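PDB 3BNK: flavoredoxin, which binds flavin mononucleotide as its cofactor and probably works as an electron-transfer flavoprotein. Local coordinates for residues Leu34-Arg39 with Pro128-Phe133; Glu98-Glu103 with Thr114-Cys119; Tyr146-Gln149 with Lys155-Asp158. One frame throughout, in Å; residues are numbered along the deposited sequence.

Contact 1: residues Leu34-Arg39 with Pro128-Phe133; sequences LGWVSR and PTNYFF. With FMN (flavin mononucleotide), chain D.
The six-membered part of the Trp36 indole meets the side-chain amide of Asn130, and this is the tight spot of the contact: Trp36 CZ3 lies 3.4 Å from Asn130 ND2. The two side chains cross at about a right angle, yet ring and amide planes are only 26° apart, with no hydrogen bond between them. A flat amide suits the place: it can lie at this low angle to the ring with ND2 toward it, while OD1 accepts from Thr129 OG1 and from the backbone nitrogen of Ala42 of the second subunit, which is likely to fix the amide's rotation.

The other half is looser. Phe132 CE1 stays 4.2 Å from Trp36 O, while the Phe132 ring meets that of Phe132 of the second subunit, the two planes nearly parallel. The residues just before Asn130 form the open side: Pro128 is exposed, and Thr129 is partly so, lying against Asn41 of the second subunit.

Trp36 also belongs to the flavin site. With CG anti to its own carbonyl carbon (chi1 -63°), the indole has FMN C4 over one face, displaced toward the rim. Its backbone, at the centre of an inverse gamma turn, points N-H at the cofactor: Trp36 N donates to FMN O4 at 3.0 Å, and Gly35 N reaches the same oxygen, also at 3.0 Å, with a weak second bond to FMN N5. Leu34 adds an apolar wall, CD1 lying 3.3 Å from FMN O4.

This is consistent with the split-barrel fold of flavin-reductase-like domains, where strands near the dimer interface carry the flavin. Two backbone donors on O4 would be expected to draw electron density toward the pyrimidine end of the isoalloxazine and so probably favour its reduced form.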
loop_
_atom_site.group_PDB
_atom_site.type_symbol
_atom_site.label_atom_id
_atom_site.label_comp_id
_atom_site.label_asym_id
_atom_site.label_seq_id
_atom_site.Cartn_x
_atom_site.Cartn_y
_atom_site.Cartn_z
ATOM N N LEU B 34 -0.448 0.908 11.493
ATOM C CA LEU B 34 -0.505 -0.026 10.354
ATOM C C LEU B 34 -0.052 0.618 9.045
ATOM O O LEU B 34 -0.600 1.621 8.621
ATOM C CB LEU B 34 -1.924 -0.624 10.188
ATOM C CG LEU B 34 -2.202 -1.457 8.922
ATOM C CD1 LEU B 34 -1.801 -2.897 9.131
ATOM C CD2 LEU B 34 -3.685 -1.389 8.501
ATOM N N GLY B 35 0.943 0.013 8.408
ATOM C CA GLY B 35 1.471 0.486 7.127
ATOM C C GLY B 35 1.167 -0.506 6.025
ATOM O O GLY B 35 1.184 -0.152 4.843
ATOM N N TRP B 36 0.882 -1.756 6.408
ATOM C CA TRP B 36 0.548 -2.812 5.444
ATOM C C TRP B 36 -0.954 -2.800 5.139
ATOM O O TRP B 36 -1.701 -3.669 5.619
ATOM C CB TRP B 36 0.986 -4.200 5.957
ATOM C CG TRP B 36 2.500 -4.373 6.167
ATOM C CD1 TRP B 36 3.449 -3.381 6.216
ATOM C CD2 TRP B 36 3.200 -5.602 6.404
ATOM N NE1 TRP B 36 4.689 -3.913 6.453
ATOM C CE2 TRP B 36 4.569 -5.275 6.582
ATOM C CE3 TRP B 36 2.803 -6.945 6.505
ATOM C CZ2 TRP B 36 5.550 -6.249 6.822
ATOM C CZ3 TRP B 36 3.779 -7.911 6.751
ATOM C CH2 TRP B 36 5.138 -7.555 6.910
ATOM N N VAL B 37 -1.380 -1.798 4.367
ATOM C CA VAL B 37 -2.770 -1.658 3.919
ATOM C C VAL B 37 -2.758 -1.412 2.435
ATOM O O VAL B 37 -1.980 -0.591 1.950
ATOM C CB VAL B 37 -3.511 -0.382 4.394
ATOM C CG1 VAL B 37 -4.998 -0.709 4.758
ATOM C CG2 VAL B 37 -2.715 0.458 5.424
ATOM N N SER B 38 -3.675 -2.053 1.730
ATOM C CA SER B 38 -3.827 -1.829 0.314
ATOM C C SER B 38 -5.227 -2.190 -0.125
ATOM O O SER B 38 -5.859 -3.031 0.495
ATOM C CB SER B 38 -2.847 -2.701 -0.466
ATOM O OG SER B 38 -3.118 -2.556 -1.826
ATOM N N ARG B 39 -5.688 -1.567 -1.215
ATOM C CA ARG B 39 -6.872 -2.068 -1.929
ATOM C C ARG B 39 -6.579 -3.444 -2.531
ATOM O O ARG B 39 -5.429 -3.782 -2.862
ATOM C CB ARG B 39 -7.384 -1.075 -2.980
ATOM C CG ARG B 39 -8.193 0.091 -2.399
ATOM C CD ARG B 39 -9.571 -0.327 -1.874
ATOM N NE ARG B 39 -10.450 -0.840 -2.925
ATOM C CZ ARG B 39 -11.299 -0.084 -3.628
ATOM N NH1 ARG B 39 -11.393 1.217 -3.388
ATOM N NH2 ARG B 39 -12.049 -0.623 -4.575
ATOM N N PRO B 128 2.916 -17.406 7.201
ATOM C CA PRO B 128 3.714 -17.895 8.344
ATOM C C PRO B 128 3.751 -17.013 9.601
ATOM O O PRO B 128 3.594 -17.540 10.712
ATOM C CB PRO B 128 5.124 -18.038 7.755
ATOM C CG PRO B 128 4.885 -18.305 6.290
ATOM C CD PRO B 128 3.659 -17.507 5.925
ATOM N N THR B 129 3.960 -15.701 9.430
ATOM C CA THR B 129 4.137 -14.773 10.560
ATOM C C THR B 129 3.021 -13.713 10.717
ATOM O O THR B 129 2.991 -12.983 11.716
ATOM C CB THR B 129 5.535 -14.074 10.514
ATOM O OG1 THR B 129 5.654 -13.273 9.340
ATOM C CG2 THR B 129 6.694 -15.099 10.546
ATOM N N ASN B 130 2.098 -13.654 9.752
ATOM C CA ASN B 130 1.086 -12.597 9.678
ATOM C C ASN B 130 -0.266 -13.116 9.208
ATOM O O ASN B 130 -0.345 -14.091 8.460
ATOM C CB ASN B 130 1.517 -11.497 8.681
ATOM C CG ASN B 130 2.842 -10.858 9.035
ATOM O OD1 ASN B 130 3.897 -11.479 8.904
ATOM N ND2 ASN B 130 2.800 -9.602 9.478
ATOM N N TYR B 131 -1.330 -12.451 9.637
ATOM C CA TYR B 131 -2.586 -12.531 8.912
ATOM C C TYR B 131 -2.696 -11.364 7.936
ATOM O O TYR B 131 -2.125 -10.288 8.166
ATOM C CB TYR B 131 -3.798 -12.536 9.849
ATOM C CG TYR B 131 -3.794 -13.691 10.804
ATOM C CD1 TYR B 131 -3.321 -13.534 12.103
ATOM C CD2 TYR B 131 -4.230 -14.958 10.399
ATOM C CE1 TYR B 131 -3.297 -14.606 12.990
ATOM C CE2 TYR B 131 -4.202 -16.037 11.281
ATOM C CZ TYR B 131 -3.731 -15.847 12.575
ATOM O OH TYR B 131 -3.697 -16.899 13.460
ATOM N N PHE B 132 -3.419 -11.605 6.843
ATOM C CA PHE B 132 -3.889 -10.551 5.962
ATOM C C PHE B 132 -5.417 -10.666 5.918
ATOM O O PHE B 132 -5.981 -11.587 5.302
ATOM C CB PHE B 132 -3.234 -10.649 4.583
ATOM C CG PHE B 132 -3.265 -9.359 3.784
ATOM C CD1 PHE B 132 -2.417 -8.292 4.107
ATOM C CD2 PHE B 132 -4.101 -9.231 2.667
ATOM C CE1 PHE B 132 -2.422 -7.105 3.351
ATOM C CE2 PHE B 132 -4.111 -8.037 1.896
ATOM C CZ PHE B 132 -3.269 -6.985 2.243
ATOM N N PHE B 133 -6.061 -9.749 6.637
ATOM C CA PHE B 133 -7.522 -9.664 6.731
ATOM C C PHE B 133 -8.074 -8.856 5.557
ATOM O O PHE B 133 -7.841 -7.641 5.477
ATOM C CB PHE B 133 -7.938 -8.969 8.038
ATOM C CG PHE B 133 -7.606 -9.730 9.296
ATOM C CD1 PHE B 133 -6.594 -9.285 10.144
ATOM C CD2 PHE B 133 -8.330 -10.870 9.656
ATOM C CE1 PHE B 133 -6.288 -9.972 11.323
ATOM C CE2 PHE B 133 -8.040 -11.562 10.832
ATOM C CZ PHE B 133 -7.017 -11.115 11.672
HETATM N N1 FMN D . 2.514 -4.223 12.702
HETATM C C2 FMN D . 1.889 -5.062 11.801
HETATM O O2 FMN D . 1.649 -6.217 12.134
HETATM N N3 FMN D . 1.530 -4.602 10.545
HETATM C C4 FMN D . 1.810 -3.289 10.202
HETATM O O4 FMN D . 1.501 -2.890 9.085
HETATM C C4A FMN D . 2.448 -2.439 11.115
HETATM N N5 FMN D . 2.743 -1.125 10.777
HETATM C C5A FMN D . 3.356 -0.280 11.683
HETATM C C6 FMN D . 3.609 1.046 11.311
HETATM C C7 FMN D . 4.237 1.917 12.214
HETATM C C7M FMN D . 4.398 3.355 11.824
HETATM C C8 FMN D . 4.603 1.456 13.488
HETATM C C8M FMN D . 5.054 2.420 14.564
HETATM C C9 FMN D . 4.328 0.132 13.854
HETATM C C9A FMN D . 3.699 -0.742 12.965
HETATM N N10 FMN D . 3.415 -2.067 13.316
HETATM C C10 FMN D . 2.799 -2.911 12.386
HETATM C "C1'" FMN D . 3.676 -2.564 14.713
HETATM C "C2'" FMN D . 2.419 -2.630 15.570
HETATM O "O2'" FMN D . 1.630 -1.472 15.376
HETATM C "C3'" FMN D . 2.774 -2.693 17.057
HETATM O "O3'" FMN D . 3.519 -3.850 17.393
HETATM C "C4'" FMN D . 1.530 -2.551 17.934
HETATM O "O4'" FMN D . 1.938 -2.336 19.258
HETATM C "C5'" FMN D . 0.577 -3.738 17.896
HETATM O "O5'" FMN D . -0.499 -3.349 18.730
HETATM P P FMN D . -1.477 -4.415 19.449
HETATM O O1P FMN D . -0.642 -5.454 20.140
HETATM O O2P FMN D . -2.288 -5.080 18.376
HETATM O O3P FMN D . -2.415 -3.747 20.416
#

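Contact 2: residues Glu98-Glu103 with Thr114-Cys119; sequences EVFYGE and TLNLEC
Glu118 OE2 is gripped from two directions: the backbone nitrogen of Leu104 gives it a direct hydrogen bond, and a water whose oxygen lies 2.6 Å from Glu118 OE2 donates to it. The same water accepts from the backbone nitrogen of Gly102. The other carboxylate oxygen, OE1, accepts from Tyr141 OH and, weakly, from Glu103 N at 3.2 Å. The group gets there because the chain is stretched out, with CG anti to the backbone nitrogen (chi1 -178°) and the rest extended, carrying the acid from strand 115-126 to the loop after strand 99-100. Glycine suits position 102, since a CB there would collide with OE1. Were Glu118 an alanine, Leu104 N and the bridging water would probably lose their acceptor, as would Glu103 N its weak one, and the loop could shift.

Farther back along both segments, Phe100 presents its ring edge to the amide of Asn116: OD1 lies in the ring plane 3.5 Å from CZ, and ring and amide planes stand 85° apart. The polarity fits, as ring C-H atoms are slightly positive. Asn116 ND2 is held by Asn70 OD1 and Ile110 O, and OD1 by Lys4 of the second subunit, while Glu103 forms a salt bridge with Lys6 of that subunit. The contact thus fastens an irregular loop to the sheet by a buried carboxylate whose charge is probably spread over several donors.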
loop_
_atom_site.group_PDB
_atom_site.type_symbol
_atom_site.label_atom_id
_atom_site.label_comp_id
_atom_site.label_asym_id
_atom_site.label_seq_id
_atom_site.Cartn_x
_atom_site.Cartn_y
_atom_site.Cartn_z
ATOM N N GLU B 98 -10.864 9.902 20.950
ATOM C CA GLU B 98 -12.322 9.891 20.982
ATOM C C GLU B 98 -12.793 8.844 19.980
ATOM O O GLU B 98 -12.522 8.947 18.780
ATOM C CB GLU B 98 -12.907 11.258 20.606
ATOM C CG GLU B 98 -12.841 12.335 21.679
ATOM C CD GLU B 98 -13.501 13.646 21.235
ATOM O OE1 GLU B 98 -14.303 14.204 22.026
ATOM O OE2 GLU B 98 -13.234 14.106 20.090
ATOM N N VAL B 99 -13.500 7.836 20.476
ATOM C CA VAL B 99 -13.910 6.714 19.638
ATOM C C VAL B 99 -15.390 6.788 19.246
ATOM O O VAL B 99 -16.260 7.052 20.081
ATOM C CB VAL B 99 -13.561 5.348 20.305
ATOM C CG1 VAL B 99 -14.125 4.173 19.496
ATOM C CG2 VAL B 99 -12.048 5.212 20.478
ATOM N N PHE B 100 -15.653 6.563 17.964
ATOM C CA PHE B 100 -17.014 6.412 17.460
ATOM C C PHE B 100 -17.156 5.104 16.675
ATOM O O PHE B 100 -16.196 4.599 16.084
ATOM C CB PHE B 100 -17.461 7.646 16.640
ATOM C CG PHE B 100 -16.892 7.715 15.238
ATOM C CD1 PHE B 100 -17.685 7.381 14.134
ATOM C CD2 PHE B 100 -15.578 8.129 15.011
ATOM C CE1 PHE B 100 -17.177 7.429 12.829
ATOM C CE2 PHE B 100 -15.065 8.192 13.710
ATOM C CZ PHE B 100 -15.875 7.832 12.620
ATOM N N TYR B 101 -18.361 4.551 16.703
ATOM C CA TYR B 101 -18.693 3.353 15.962
ATOM C C TYR B 101 -19.665 3.701 14.851
ATOM O O TYR B 101 -20.214 4.812 14.810
ATOM C CB TYR B 101 -19.282 2.300 16.904
ATOM C CG TYR B 101 -18.261 1.686 17.842
ATOM C CD1 TYR B 101 -17.985 2.273 19.089
ATOM C CD2 TYR B 101 -17.562 0.531 17.486
ATOM C CE1 TYR B 101 -17.039 1.712 19.965
ATOM C CE2 TYR B 101 -16.617 -0.044 18.356
ATOM C CZ TYR B 101 -16.360 0.555 19.591
ATOM O OH TYR B 101 -15.433 0.007 20.457
ATOM N N GLY B 102 -19.850 2.753 13.934
ATOM C CA GLY B 102 -20.715 2.953 12.772
ATOM C C GLY B 102 -21.639 1.777 12.558
ATOM O O GLY B 102 -22.008 1.094 13.518
ATOM N N GLU B 103 -21.970 1.527 11.291
ATOM C CA GLU B 103 -22.996 0.545 10.890
ATOM C C GLU B 103 -22.696 -0.894 11.325
ATOM O O GLU B 103 -23.616 -1.673 11.601
ATOM C CB GLU B 103 -23.225 0.593 9.372
ATOM C CG GLU B 103 -23.821 1.911 8.841
ATOM C CD GLU B 103 -23.842 2.008 7.304
ATOM O OE1 GLU B 103 -23.589 0.997 6.608
ATOM O OE2 GLU B 103 -24.130 3.111 6.781
ATOM N N THR B 114 -8.632 11.919 9.801
ATOM C CA THR B 114 -9.232 12.667 8.713
ATOM C C THR B 114 -10.169 11.834 7.849
ATOM O O THR B 114 -11.018 12.383 7.128
ATOM C CB THR B 114 -8.157 13.327 7.833
ATOM O OG1 THR B 114 -7.474 12.326 7.060
ATOM C CG2 THR B 114 -7.169 14.113 8.713
ATOM N N LEU B 115 -9.996 10.516 7.920
ATOM C CA LEU B 115 -10.736 9.559 7.101
ATOM C C LEU B 115 -10.769 8.221 7.833
ATOM O O LEU B 115 -9.737 7.747 8.334
ATOM C CB LEU B 115 -10.085 9.408 5.710
ATOM C CG LEU B 115 -10.604 8.358 4.706
ATOM C CD1 LEU B 115 -12.001 8.705 4.105
ATOM C CD2 LEU B 115 -9.604 8.157 3.595
ATOM N N ASN B 116 -11.962 7.632 7.903
ATOM C CA ASN B 116 -12.170 6.325 8.549
ATOM C C ASN B 116 -12.907 5.359 7.630
ATOM O O ASN B 116 -13.991 5.672 7.137
ATOM C CB ASN B 116 -12.960 6.459 9.866
ATOM C CG ASN B 116 -12.653 7.739 10.615
ATOM O OD1 ASN B 116 -13.301 8.769 10.395
ATOM N ND2 ASN B 116 -11.688 7.676 11.532
ATOM N N LEU B 117 -12.297 4.200 7.392
ATOM C CA LEU B 117 -12.898 3.148 6.582
ATOM C C LEU B 117 -13.331 1.999 7.483
ATOM O O LEU B 117 -12.504 1.364 8.125
ATOM C CB LEU B 117 -11.929 2.665 5.488
ATOM C CG LEU B 117 -11.196 3.725 4.650
ATOM C CD1 LEU B 117 -10.296 3.084 3.586
ATOM C CD2 LEU B 117 -12.154 4.781 4.003
ATOM N N GLU B 118 -14.639 1.758 7.531
ATOM C CA GLU B 118 -15.238 0.744 8.386
ATOM C C GLU B 118 -15.397 -0.536 7.562
ATOM O O GLU B 118 -16.090 -0.538 6.551
ATOM C CB GLU B 118 -16.581 1.257 8.922
ATOM C CG GLU B 118 -17.322 0.333 9.884
ATOM C CD GLU B 118 -18.694 0.896 10.303
ATOM O OE1 GLU B 118 -19.249 1.756 9.577
ATOM O OE2 GLU B 118 -19.209 0.472 11.362
ATOM N N CYS B 119 -14.743 -1.617 7.989
ATOM C CA CYS B 119 -14.588 -2.779 7.114
ATOM C C CYS B 119 -15.122 -4.082 7.673
ATOM O O CYS B 119 -14.940 -4.394 8.856
ATOM C CB CYS B 119 -13.124 -2.960 6.685
ATOM S SG CYS B 119 -12.406 -1.458 5.993
HETATM O O HOH W 1 -18.217 0.414 13.737
#

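Contact 3: residues Tyr146-Gln149 with Lys155-Asp158; sequences YLIQ and KKMD
The ring of Tyr146 turns its edge to the helix: Lys156 O lies in the ring plane, 3.7 Å from CD2, while Met157 CA approaches obliquely at 4.1 Å from the same carbon. The setting is a small beta hairpin, strands 147-148 and 151-152, followed directly by the short helix 154-157, whose single turn packs against the start of the hairpin. Tyrosine suits the junction because its slightly positive ring C-H atoms can face a carbonyl oxygen. A chi1 of -62°, which puts CG beside the backbone nitrogen, sets CD2 next to Lys156 O and Met157 CA.

Met157, flexible and apolar, packs beside the same side chain, its CG 4.5 Å from Tyr146 CB. It also touches Thr114 and Pro152 of its own chain and Tyr14 of the second subunit, so the buried side of the contact faces the body of the fold and the partner chain. Asp158 then leaves the helix with positive phi.

On the exposed side Lys156 does the work. Its methylenes run, extended beyond CG, alongside the Tyr146 backbone: CB is 3.9 Å from Tyr146 CA, and CD lies 3.8 Å from Tyr146 C. Farther out, CE passes Ile148 CG1 at 4.1 Å. A lysine is apt here, since the aliphatic part can lie on the hairpin while the ammonium group stays at the surface. The backbone nitrogen of Lys156 is in turn bonded to Asp153 OD2, so the backbone end is held just after the hairpin and the side-chain end by its first strand. The charged tip finishes on Leu147 O, with Lys156 NZ 2.6 Å away, the nitrogen sitting 42° above the carbonyl plane and off the lone pairs.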
loop_
_atom_site.group_PDB
_atom_site.type_symbol
_atom_site.label_atom_id
_atom_site.label_comp_id
_atom_site.label_asym_id
_atom_site.label_seq_id
_atom_site.Cartn_x
_atom_site.Cartn_y
_atom_site.Cartn_z
ATOM N N TYR B 146 -12.126 18.167 4.634
ATOM C CA TYR B 146 -11.140 17.280 4.031
ATOM C C TYR B 146 -11.521 16.923 2.598
ATOM O O TYR B 146 -10.819 16.164 1.931
ATOM C CB TYR B 146 -10.968 16.014 4.885
ATOM C CG TYR B 146 -10.467 16.283 6.292
ATOM C CD1 TYR B 146 -11.208 15.886 7.415
ATOM C CD2 TYR B 146 -9.260 16.953 6.503
ATOM C CE1 TYR B 146 -10.746 16.131 8.708
ATOM C CE2 TYR B 146 -8.795 17.214 7.790
ATOM C CZ TYR B 146 -9.535 16.805 8.884
ATOM O OH TYR B 146 -9.054 17.070 10.153
ATOM N N LEU B 147 -12.634 17.478 2.123
ATOM C CA LEU B 147 -13.178 17.085 0.825
ATOM C C LEU B 147 -13.065 18.172 -0.231
ATOM O O LEU B 147 -13.186 19.362 0.070
ATOM C CB LEU B 147 -14.640 16.630 0.962
ATOM C CG LEU B 147 -14.954 15.545 1.999
ATOM C CD1 LEU B 147 -16.458 15.343 2.087
ATOM C CD2 LEU B 147 -14.257 14.231 1.698
ATOM N N ILE B 148 -12.800 17.756 -1.465
ATOM C CA ILE B 148 -12.957 18.636 -2.620
ATOM C C ILE B 148 -13.890 17.943 -3.594
ATOM O O ILE B 148 -13.636 16.810 -3.996
ATOM C CB ILE B 148 -11.603 19.041 -3.285
ATOM C CG1 ILE B 148 -10.777 19.908 -2.317
ATOM C CG2 ILE B 148 -11.850 19.803 -4.606
ATOM C CD1 ILE B 148 -9.449 20.406 -2.875
ATOM N N GLN B 149 -14.970 18.635 -3.958
ATOM C CA GLN B 149 -16.059 18.066 -4.778
ATOM C C GLN B 149 -16.513 16.675 -4.281
ATOM O O GLN B 149 -16.610 15.733 -5.063
ATOM C CB GLN B 149 -15.692 18.041 -6.275
ATOM C CG GLN B 149 -15.351 19.416 -6.869
ATOM C CD GLN B 149 -16.039 19.697 -8.210
ATOM O OE1 GLN B 149 -16.256 18.789 -9.023
ATOM N NE2 GLN B 149 -16.387 20.967 -8.441
ATOM N N LYS B 155 -4.004 16.907 0.364
ATOM C CA LYS B 155 -3.318 18.053 0.983
ATOM C C LYS B 155 -4.078 18.574 2.210
ATOM O O LYS B 155 -3.463 18.988 3.198
ATOM C CB LYS B 155 -3.070 19.179 -0.036
ATOM C CG LYS B 155 -2.154 18.819 -1.198
ATOM C CD LYS B 155 -0.684 19.072 -0.873
ATOM C CE LYS B 155 0.101 17.798 -0.667
ATOM N NZ LYS B 155 1.557 18.110 -0.489
ATOM N N LYS B 156 -5.410 18.538 2.146
ATOM C CA LYS B 156 -6.245 18.832 3.296
ATOM C C LYS B 156 -6.020 17.799 4.404
ATOM O O LYS B 156 -5.908 18.152 5.576
ATOM C CB LYS B 156 -7.717 18.870 2.892
ATOM C CG LYS B 156 -8.193 20.223 2.345
ATOM C CD LYS B 156 -9.551 20.071 1.642
ATOM C CE LYS B 156 -10.250 21.420 1.435
ATOM N NZ LYS B 156 -11.713 21.260 1.066
ATOM N N MET B 157 -5.941 16.527 4.013
ATOM C CA MET B 157 -5.740 15.414 4.951
ATOM C C MET B 157 -4.403 15.477 5.675
ATOM O O MET B 157 -4.327 15.140 6.860
ATOM C CB MET B 157 -5.864 14.078 4.219
ATOM C CG MET B 157 -7.260 13.835 3.658
ATOM S SD MET B 157 -7.433 12.312 2.732
ATOM C CE MET B 157 -6.830 11.102 3.907
ATOM N N ASP B 158 -3.369 15.911 4.954
ATOM C CA ASP B 158 -1.983 15.932 5.445
ATOM C C ASP B 158 -1.584 14.612 6.146
ATOM O O ASP B 158 -1.184 14.619 7.329
ATOM C CB ASP B 158 -1.733 17.157 6.349
ATOM C CG ASP B 158 -0.265 17.323 6.741
ATOM O OD1 ASP B 158 -0.006 17.639 7.930
ATOM O OD2 ASP B 158 0.624 17.142 5.879
#

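In the fold
Reading from the N terminus, Leu34-Arg39 comes first, on strand 28-41, and waits for Pro128-Phe133 some ninety residues later to complete contact 1. The long loop so closed contains all of contact 2, itself a short closure between the strand 99-100 region and strand 115-126. That strand leads into strand 130-142, its neighbour in the main antiparallel sheet, so contacts 1 and 2 are tied through adjacent strands. Contact 3 follows in series, a short hairpin-to-helix closure on the opposite side of the chain's centre from contact 1. It touches contact 2 where Thr114 packs against Tyr146 and Met157. All three also reach the second subunit.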